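Local coordinates for putative GH105 family protein (Salmonella enterica subsp. enterica serovar Paratyphi A, PDB 3QWT), which is of unknown function but probably acts as a glycoside hydrolase of family GH105, built on an alpha/alpha toroid, at residues Asp98-Gly103 with Leu131-Thr136; Ala113-Leu118 with Glu135-Trp140. One frame throughout, in Å; residues are numbered along the deposited sequence.

From the N terminus, the chain first supplies helix 86-102, then helix 114-125 and finally helix 131-143, and both contacts end on this last helix. Contact 1 closes the longer loop, with 27 residues between its segments; contact 2 closes a shorter one of 16 residues. The two loops interleave: contact 2 starts inside the span of contact 1, shares E135 and T136 with it, and ends four residues further along helix 131-143. The centres lie about 9 Å apart. W133 and L134 join the two by packing against F115 and L118, and both contacts also touch the second subunit.

Contact 1 of 2, residues Asp98-Gly103 with Leu131-Thr136; sequences DRFAEG and LPWLET
F100 and W133 form a face-to-face aromatic stack between the C-terminal end of helix 86-102 and the first turns of helix 131-143, partly buried, its centre about 22 Å from the centre of the chain. The centroids of the phenyl ring and the indole six-membered ring lie 3.8 Å apart, their planes 6° from parallel. The phenyl ring is centred near W133 CE2, at the fusion of the two indole rings, so it is slightly displaced from the six-membered ring and lies partly over the pyrrole part; F100 CD1 lies 3.4 Å from W133 CZ2. The two side chains run past each other in opposite directions. Within the alpha/alpha toroid the stack spans 9.5 Å between the CA atoms of F100 and W133. W133 also packs on F115 and L118 of helix 114-125, and F381 of the second subunit meets its ring edge-to-face. R99 grips E102 side-on within its own helix: NE reaches OE1 at 2.9 Å and NH1 reaches OE2 at 2.6 Å, both oxygens in the guanidinium plane but the carboxylate tilted, met from above its own plane. T136 OG1 bonds back to P132 O at 2.5 Å, on the carbonyl face opposite to T136 N.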
ATOM      1  N   ASP A  98       0.326  43.780 -11.642  1.00 36.27           N
ATOM      2  CA  ASP A  98       1.109  44.995 -11.791  1.00 34.73           C
ATOM      3  C   ASP A  98       2.604  44.709 -11.702  1.00 32.50           C
ATOM      4  O   ASP A  98       3.380  45.179 -12.530  1.00 32.16           O
ATOM      5  CB  ASP A  98       0.707  46.028 -10.728  1.00 42.82           C
ATOM      6  CG  ASP A  98      -0.699  46.576 -10.942  1.00 44.58           C
ATOM      7  OD1 ASP A  98      -1.275  46.357 -12.034  1.00 46.05           O
ATOM      8  OD2 ASP A  98      -1.221  47.236 -10.019  1.00 42.56           O
ATOM      9  N   ARG A  99       3.017  43.944 -10.698  1.00 30.58           N
ATOM     10  CA  ARG A  99       4.439  43.695 -10.503  1.00 34.61           C
ATOM     11  C   ARG A  99       4.985  42.850 -11.651  1.00 36.61           C
ATOM     12  O   ARG A  99       6.130  43.002 -12.079  1.00 37.46           O
ATOM     13  CB  ARG A  99       4.685  42.974  -9.179  1.00 37.21           C
ATOM     14  CG  ARG A  99       4.239  43.716  -7.929  1.00 37.41           C
ATOM     15  CD  ARG A  99       5.107  44.926  -7.629  1.00 33.50           C
ATOM     16  NE  ARG A  99       4.816  46.062  -8.493  1.00 35.48           N
ATOM     17  CZ  ARG A  99       3.792  46.899  -8.324  1.00 39.17           C
ATOM     18  NH1 ARG A  99       3.612  47.912  -9.161  1.00 35.97           N
ATOM     19  NH2 ARG A  99       2.941  46.715  -7.329  1.00 40.13           N
ATOM     20  N   PHE A 100       4.162  41.938 -12.139  1.00 34.48           N
ATOM     21  CA  PHE A 100       4.624  41.014 -13.148  1.00 38.07           C
ATOM     22  C   PHE A 100       4.746  41.716 -14.497  1.00 40.46           C
ATOM     23  O   PHE A 100       5.724  41.503 -15.213  1.00 37.51           O
ATOM     24  CB  PHE A 100       3.737  39.760 -13.220  1.00 41.21           C
ATOM     25  CG  PHE A 100       3.916  38.819 -12.059  1.00 34.16           C
ATOM     26  CD1 PHE A 100       4.961  38.984 -11.164  1.00 35.97           C
ATOM     27  CD2 PHE A 100       3.032  37.774 -11.856  1.00 34.43           C
ATOM     28  CE1 PHE A 100       5.124  38.120 -10.091  1.00 38.68           C
ATOM     29  CE2 PHE A 100       3.192  36.905 -10.780  1.00 37.15           C
ATOM     30  CZ  PHE A 100       4.241  37.082  -9.896  1.00 35.91           C
ATOM     31  N   ALA A 101       3.776  42.568 -14.832  1.00 40.17           N
ATOM     32  CA  ALA A 101       3.911  43.407 -16.026  1.00 40.82           C
ATOM     33  C   ALA A 101       5.203  44.231 -15.981  1.00 37.87           C
ATOM     34  O   ALA A 101       5.926  44.322 -16.974  1.00 37.17           O
ATOM     35  CB  ALA A 101       2.692  44.316 -16.217  1.00 38.03           C
ATOM     36  N   GLU A 102       5.502  44.825 -14.834  1.00 33.16           N
ATOM     37  CA  GLU A 102       6.744  45.580 -14.707  1.00 42.02           C
ATOM     38  C   GLU A 102       7.941  44.711 -15.033  1.00 40.85           C
ATOM     39  O   GLU A 102       8.846  45.126 -15.746  1.00 44.67           O
ATOM     40  CB  GLU A 102       6.901  46.143 -13.300  1.00 41.78           C
ATOM     41  CG  GLU A 102       6.018  47.334 -13.031  1.00 42.15           C
ATOM     42  CD  GLU A 102       5.870  47.586 -11.550  1.00 45.22           C
ATOM     43  OE1 GLU A 102       6.482  46.836 -10.765  1.00 47.16           O
ATOM     44  OE2 GLU A 102       5.145  48.521 -11.170  1.00 40.29           O
ATOM     45  N   GLY A 103       7.941  43.497 -14.502  1.00 41.79           N
ATOM     46  CA  GLY A 103       9.087  42.614 -14.640  1.00 41.09           C
ATOM     47  C   GLY A 103       9.636  42.163 -13.298  1.00 38.13           C
ATOM     48  O   GLY A 103       9.532  42.865 -12.291  1.00 34.81           O
ATOM     49  N   LEU A 131       2.743  29.340 -12.597  1.00 25.70           N
ATOM     50  CA  LEU A 131       3.589  28.188 -12.230  1.00 24.22           C
ATOM     51  C   LEU A 131       5.113  28.381 -12.416  1.00 29.61           C
ATOM     52  O   LEU A 131       5.893  27.979 -11.547  1.00 32.80           O
ATOM     53  CB  LEU A 131       3.114  26.903 -12.908  1.00 29.08           C
ATOM     54  CG  LEU A 131       3.927  25.642 -12.602  1.00 33.44           C
ATOM     55  CD1 LEU A 131       3.904  25.318 -11.101  1.00 24.29           C
ATOM     56  CD2 LEU A 131       3.407  24.454 -13.438  1.00 32.26           C
ATOM     57  N   PRO A 132       5.539  29.003 -13.538  1.00 23.05           N
ATOM     58  CA  PRO A 132       6.980  29.276 -13.694  1.00 22.68           C
ATOM     59  C   PRO A 132       7.513  30.243 -12.632  1.00 26.21           C
ATOM     60  O   PRO A 132       8.665  30.101 -12.239  1.00 26.79           O
ATOM     61  CB  PRO A 132       7.096  29.910 -15.089  1.00 15.70           C
ATOM     62  CG  PRO A 132       5.743  29.694 -15.751  1.00 21.74           C
ATOM     63  CD  PRO A 132       4.737  29.552 -14.646  1.00 22.23           C
ATOM     64  N   TRP A 133       6.706  31.208 -12.192  1.00 25.24           N
ATOM     65  CA  TRP A 133       7.116  32.057 -11.073  1.00 34.35           C
ATOM     66  C   TRP A 133       7.479  31.214  -9.863  1.00 29.12           C
ATOM     67  O   TRP A 133       8.580  31.329  -9.324  1.00 24.22           O
ATOM     68  CB  TRP A 133       6.022  33.064 -10.690  1.00 33.60           C
ATOM     69  CG  TRP A 133       5.888  34.126 -11.703  1.00 39.25           C
ATOM     70  CD1 TRP A 133       4.989  34.176 -12.729  1.00 36.85           C
ATOM     71  CD2 TRP A 133       6.711  35.282 -11.833  1.00 32.75           C
ATOM     72  NE1 TRP A 133       5.197  35.298 -13.477  1.00 34.56           N
ATOM     73  CE2 TRP A 133       6.251  35.995 -12.955  1.00 31.33           C
ATOM     74  CE3 TRP A 133       7.787  35.786 -11.104  1.00 30.70           C
ATOM     75  CZ2 TRP A 133       6.821  37.197 -13.367  1.00 37.06           C
ATOM     76  CZ3 TRP A 133       8.365  36.985 -11.520  1.00 36.04           C
ATOM     77  CH2 TRP A 133       7.880  37.674 -12.636  1.00 35.81           C
ATOM     78  N   LEU A 134       6.540  30.360  -9.463  1.00 26.83           N
ATOM     79  CA  LEU A 134       6.686  29.529  -8.270  1.00 31.56           C
ATOM     80  C   LEU A 134       7.831  28.537  -8.400  1.00 27.80           C
ATOM     81  O   LEU A 134       8.643  28.409  -7.480  1.00 30.75           O
ATOM     82  CB  LEU A 134       5.386  28.785  -7.970  1.00 30.77           C
ATOM     83  CG  LEU A 134       4.157  29.650  -7.719  1.00 33.18           C
ATOM     84  CD1 LEU A 134       2.926  28.773  -7.737  1.00 39.87           C
ATOM     85  CD2 LEU A 134       4.260  30.393  -6.398  1.00 31.43           C
ATOM     86  N   GLU A 135       7.908  27.851  -9.543  1.00 20.82           N
ATOM     87  CA  GLU A 135       8.998  26.903  -9.766  1.00 31.53           C
ATOM     88  C   GLU A 135      10.343  27.607  -9.779  1.00 29.42           C
ATOM     89  O   GLU A 135      11.304  27.146  -9.181  1.00 31.16           O
ATOM     90  CB  GLU A 135       8.828  26.121 -11.083  1.00 25.93           C
ATOM     91  CG  GLU A 135       7.631  25.217 -11.109  1.00 31.87           C
ATOM     92  CD  GLU A 135       7.603  24.326 -12.333  1.00 43.54           C
ATOM     93  OE1 GLU A 135       8.139  24.742 -13.386  1.00 43.24           O
ATOM     94  OE2 GLU A 135       7.049  23.210 -12.237  1.00 52.32           O
ATOM     95  N   THR A 136      10.420  28.718 -10.492  1.00 30.21           N
ATOM     96  CA  THR A 136      11.710  29.361 -10.638  1.00 30.88           C
ATOM     97  C   THR A 136      12.273  29.828  -9.293  1.00 26.61           C
ATOM     98  O   THR A 136      13.436  29.550  -8.980  1.00 26.15           O
ATOM     99  CB  THR A 136      11.657  30.492 -11.623  1.00 33.72           C
ATOM    100  OG1 THR A 136      11.105  30.002 -12.857  1.00 35.88           O
ATOM    101  CG2 THR A 136      13.060  31.016 -11.856  1.00 36.25           C
TER

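Contact 2 of 2, residues Ala113-Leu118 with Glu135-Trp140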
ATOM      1  N   ALA A 113       9.166  36.584  -0.204  1.00 24.77           N
ATOM      2  CA  ALA A 113       7.955  36.565   0.639  1.00 21.39           C
ATOM      3  C   ALA A 113       6.630  36.546  -0.106  1.00 26.01           C
ATOM      4  O   ALA A 113       5.740  35.777   0.251  1.00 30.67           O
ATOM      5  CB  ALA A 113       7.980  37.718   1.644  1.00 28.47           C
ATOM      6  N   PRO A 114       6.485  37.383  -1.148  1.00 22.53           N
ATOM      7  CA  PRO A 114       5.186  37.362  -1.838  1.00 26.69           C
ATOM      8  C   PRO A 114       4.797  36.000  -2.452  1.00 28.13           C
ATOM      9  O   PRO A 114       3.630  35.781  -2.761  1.00 24.17           O
ATOM     10  CB  PRO A 114       5.351  38.425  -2.932  1.00 27.88           C
ATOM     11  CG  PRO A 114       6.345  39.407  -2.322  1.00 27.32           C
ATOM     12  CD  PRO A 114       7.313  38.542  -1.547  1.00 23.98           C
ATOM     13  N   PHE A 115       5.740  35.093  -2.627  1.00 27.92           N
ATOM     14  CA  PHE A 115       5.381  33.847  -3.306  1.00 33.42           C
ATOM     15  C   PHE A 115       4.578  32.880  -2.443  1.00 34.32           C
ATOM     16  O   PHE A 115       3.871  32.006  -2.960  1.00 28.94           O
ATOM     17  CB  PHE A 115       6.586  33.225  -3.998  1.00 37.74           C
ATOM     18  CG  PHE A 115       7.102  34.078  -5.113  1.00 40.79           C
ATOM     19  CD1 PHE A 115       6.422  34.132  -6.320  1.00 43.01           C
ATOM     20  CD2 PHE A 115       8.213  34.892  -4.929  1.00 40.46           C
ATOM     21  CE1 PHE A 115       6.871  34.946  -7.342  1.00 47.93           C
ATOM     22  CE2 PHE A 115       8.669  35.705  -5.946  1.00 45.78           C
ATOM     23  CZ  PHE A 115       8.000  35.735  -7.157  1.00 46.94           C
ATOM     24  N   LEU A 116       4.651  33.091  -1.128  1.00 32.85           N
ATOM     25  CA  LEU A 116       3.741  32.454  -0.200  1.00 30.82           C
ATOM     26  C   LEU A 116       2.282  32.694  -0.623  1.00 30.99           C
ATOM     27  O   LEU A 116       1.499  31.756  -0.745  1.00 29.88           O
ATOM     28  CB  LEU A 116       3.992  32.970   1.224  1.00 27.31           C
ATOM     29  CG  LEU A 116       3.005  32.498   2.297  1.00 30.89           C
ATOM     30  CD1 LEU A 116       2.833  30.993   2.278  1.00 28.54           C
ATOM     31  CD2 LEU A 116       3.466  32.952   3.686  1.00 34.15           C
ATOM     32  N   THR A 117       1.920  33.952  -0.858  1.00 25.73           N
ATOM     33  CA  THR A 117       0.534  34.265  -1.210  1.00 25.21           C
ATOM     34  C   THR A 117       0.187  33.802  -2.622  1.00 33.26           C
ATOM     35  O   THR A 117      -0.922  33.319  -2.884  1.00 32.07           O
ATOM     36  CB  THR A 117       0.250  35.755  -1.034  1.00 27.03           C
ATOM     37  OG1 THR A 117       0.478  36.110   0.335  1.00 33.58           O
ATOM     38  CG2 THR A 117      -1.186  36.094  -1.410  1.00 29.65           C
ATOM     39  N   LEU A 118       1.148  33.933  -3.528  1.00 26.87           N
ATOM     40  CA  LEU A 118       0.948  33.478  -4.887  1.00 34.20           C
ATOM     41  C   LEU A 118       0.679  31.972  -4.896  1.00 36.27           C
ATOM     42  O   LEU A 118      -0.159  31.473  -5.669  1.00 29.43           O
ATOM     43  CB  LEU A 118       2.170  33.792  -5.745  1.00 22.88           C
ATOM     44  CG  LEU A 118       1.898  33.584  -7.233  1.00 24.83           C
ATOM     45  CD1 LEU A 118       0.814  34.545  -7.777  1.00 26.97           C
ATOM     46  CD2 LEU A 118       3.194  33.672  -8.036  1.00 18.35           C
ATOM     47  N   GLU A 135       7.908  27.851  -9.543  1.00 20.82           N
ATOM     48  CA  GLU A 135       8.998  26.903  -9.766  1.00 31.53           C
ATOM     49  C   GLU A 135      10.343  27.607  -9.779  1.00 29.42           C
ATOM     50  O   GLU A 135      11.304  27.146  -9.181  1.00 31.16           O
ATOM     51  CB  GLU A 135       8.828  26.121 -11.083  1.00 25.93           C
ATOM     52  CG  GLU A 135       7.631  25.217 -11.109  1.00 31.87           C
ATOM     53  CD  GLU A 135       7.603  24.326 -12.333  1.00 43.54           C
ATOM     54  OE1 GLU A 135       8.139  24.742 -13.386  1.00 43.24           O
ATOM     55  OE2 GLU A 135       7.049  23.210 -12.237  1.00 52.32           O
ATOM     56  N   THR A 136      10.420  28.718 -10.492  1.00 30.21           N
ATOM     57  CA  THR A 136      11.710  29.361 -10.638  1.00 30.88           C
ATOM     58  C   THR A 136      12.273  29.828  -9.293  1.00 26.61           C
ATOM     59  O   THR A 136      13.436  29.550  -8.980  1.00 26.15           O
ATOM     60  CB  THR A 136      11.657  30.492 -11.623  1.00 33.72           C
ATOM     61  OG1 THR A 136      11.105  30.002 -12.857  1.00 35.88           O
ATOM     62  CG2 THR A 136      13.060  31.016 -11.856  1.00 36.25           C
ATOM     63  N   TRP A 137      11.437  30.479  -8.488  1.00 22.99           N
ATOM     64  CA  TRP A 137      11.894  31.066  -7.229  1.00 30.15           C
ATOM     65  C   TRP A 137      12.143  30.015  -6.145  1.00 32.04           C
ATOM     66  O   TRP A 137      13.095  30.125  -5.371  1.00 32.06           O
ATOM     67  CB  TRP A 137      10.906  32.134  -6.734  1.00 28.11           C
ATOM     68  CG  TRP A 137      11.016  33.491  -7.442  1.00 27.09           C
ATOM     69  CD1 TRP A 137      10.658  33.778  -8.723  1.00 20.73           C
ATOM     70  CD2 TRP A 137      11.472  34.719  -6.872  1.00 27.16           C
ATOM     71  NE1 TRP A 137      10.862  35.108  -8.989  1.00 27.17           N
ATOM     72  CE2 TRP A 137      11.376  35.706  -7.870  1.00 26.84           C
ATOM     73  CE3 TRP A 137      11.954  35.084  -5.605  1.00 32.00           C
ATOM     74  CZ2 TRP A 137      11.749  37.023  -7.655  1.00 31.30           C
ATOM     75  CZ3 TRP A 137      12.328  36.404  -5.393  1.00 30.80           C
ATOM     76  CH2 TRP A 137      12.224  37.355  -6.411  1.00 34.69           C
ATOM     77  N   ALA A 138      11.287  29.001  -6.080  1.00 29.88           N
ATOM     78  CA  ALA A 138      11.533  27.908  -5.143  1.00 32.37           C
ATOM     79  C   ALA A 138      12.810  27.174  -5.548  1.00 31.50           C
ATOM     80  O   ALA A 138      13.628  26.829  -4.698  1.00 33.68           O
ATOM     81  CB  ALA A 138      10.352  26.940  -5.079  1.00 24.85           C
ATOM     82  N   GLU A 139      12.980  26.935  -6.845  1.00 27.70           N
ATOM     83  CA  GLU A 139      14.196  26.273  -7.318  1.00 29.85           C
ATOM     84  C   GLU A 139      15.425  27.099  -6.945  1.00 28.62           C
ATOM     85  O   GLU A 139      16.466  26.534  -6.598  1.00 26.94           O
ATOM     86  CB  GLU A 139      14.164  26.032  -8.831  1.00 29.48           C
ATOM     87  CG  GLU A 139      13.503  24.725  -9.245  1.00 37.04           C
ATOM     88  CD  GLU A 139      14.198  23.495  -8.641  1.00 43.76           C
ATOM     89  OE1 GLU A 139      15.393  23.260  -8.954  1.00 46.74           O
ATOM     90  OE2 GLU A 139      13.547  22.772  -7.847  1.00 34.00           O
ATOM     91  N   TRP A 140      15.299  28.431  -7.022  1.00 24.95           N
ATOM     92  CA  TRP A 140      16.387  29.323  -6.625  1.00 32.57           C
ATOM     93  C   TRP A 140      16.708  29.183  -5.136  1.00 31.59           C
ATOM     94  O   TRP A 140      17.874  29.097  -4.740  1.00 28.19           O
ATOM     95  CB  TRP A 140      16.032  30.775  -6.906  1.00 32.66           C
ATOM     96  CG  TRP A 140      16.961  31.756  -6.221  1.00 39.49           C
ATOM     97  CD1 TRP A 140      18.145  32.223  -6.697  1.00 39.13           C
ATOM     98  CD2 TRP A 140      16.772  32.380  -4.934  1.00 41.47           C
ATOM     99  NE1 TRP A 140      18.709  33.102  -5.793  1.00 40.45           N
ATOM    100  CE2 TRP A 140      17.886  33.215  -4.706  1.00 39.13           C
ATOM    101  CE3 TRP A 140      15.766  32.320  -3.962  1.00 37.72           C
ATOM    102  CZ2 TRP A 140      18.028  33.980  -3.540  1.00 41.92           C
ATOM    103  CZ3 TRP A 140      15.911  33.074  -2.805  1.00 41.94           C
ATOM    104  CH2 TRP A 140      17.036  33.895  -2.606  1.00 40.61           C
TER
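F115, on helix 114-125, meets W137, on helix 131-143, through its ring carbons, laid against the face of the indole, and the path of its side chain explains how. The nearest CA atoms across the two segments are those of this pair, 8.1 Å apart. Both CA-CB bonds point toward the opposing helix, and the two side chains cross at about a right angle. From F115 CB, which makes no close approach to W137, the chain turns with CG anti to the carbonyl carbon (chi1 -65°), which swings the ring out beside the backbone N; chi2 of -76° then turns its CD2-CE2 side to W137. CD2 is the first atom to arrive, 3.8 Å from W137 CE3. Beyond it, CE2 lies over the middle of the indole face; its modelled approach is shorter than two carbons allow, so the exact spacing there is doubtful. At the tip, CZ comes to 3.5 Å from W137 NE1, while on the far side CE1 only grazes W137 CD1 at 4.2 Å. The phenyl ring therefore leans on the indole with its CD2-CE2-CZ side. The planes make 37°, with 4.0 Å from the phenyl centroid to that of the five-membered ring, an oblique pairing. The polar end of the indole is held from another chain: W137 NE1 gives a hydrogen bond to the terminal carboxylate oxygen OXT of F381 of the second subunit. K107 of the same chain adds a cation-pi contact with W137. Helices 114-125 and 131-143 follow each other directly in the chain, and this buried pair joins them within the alpha/alpha toroid, next to the C terminus of the second subunit.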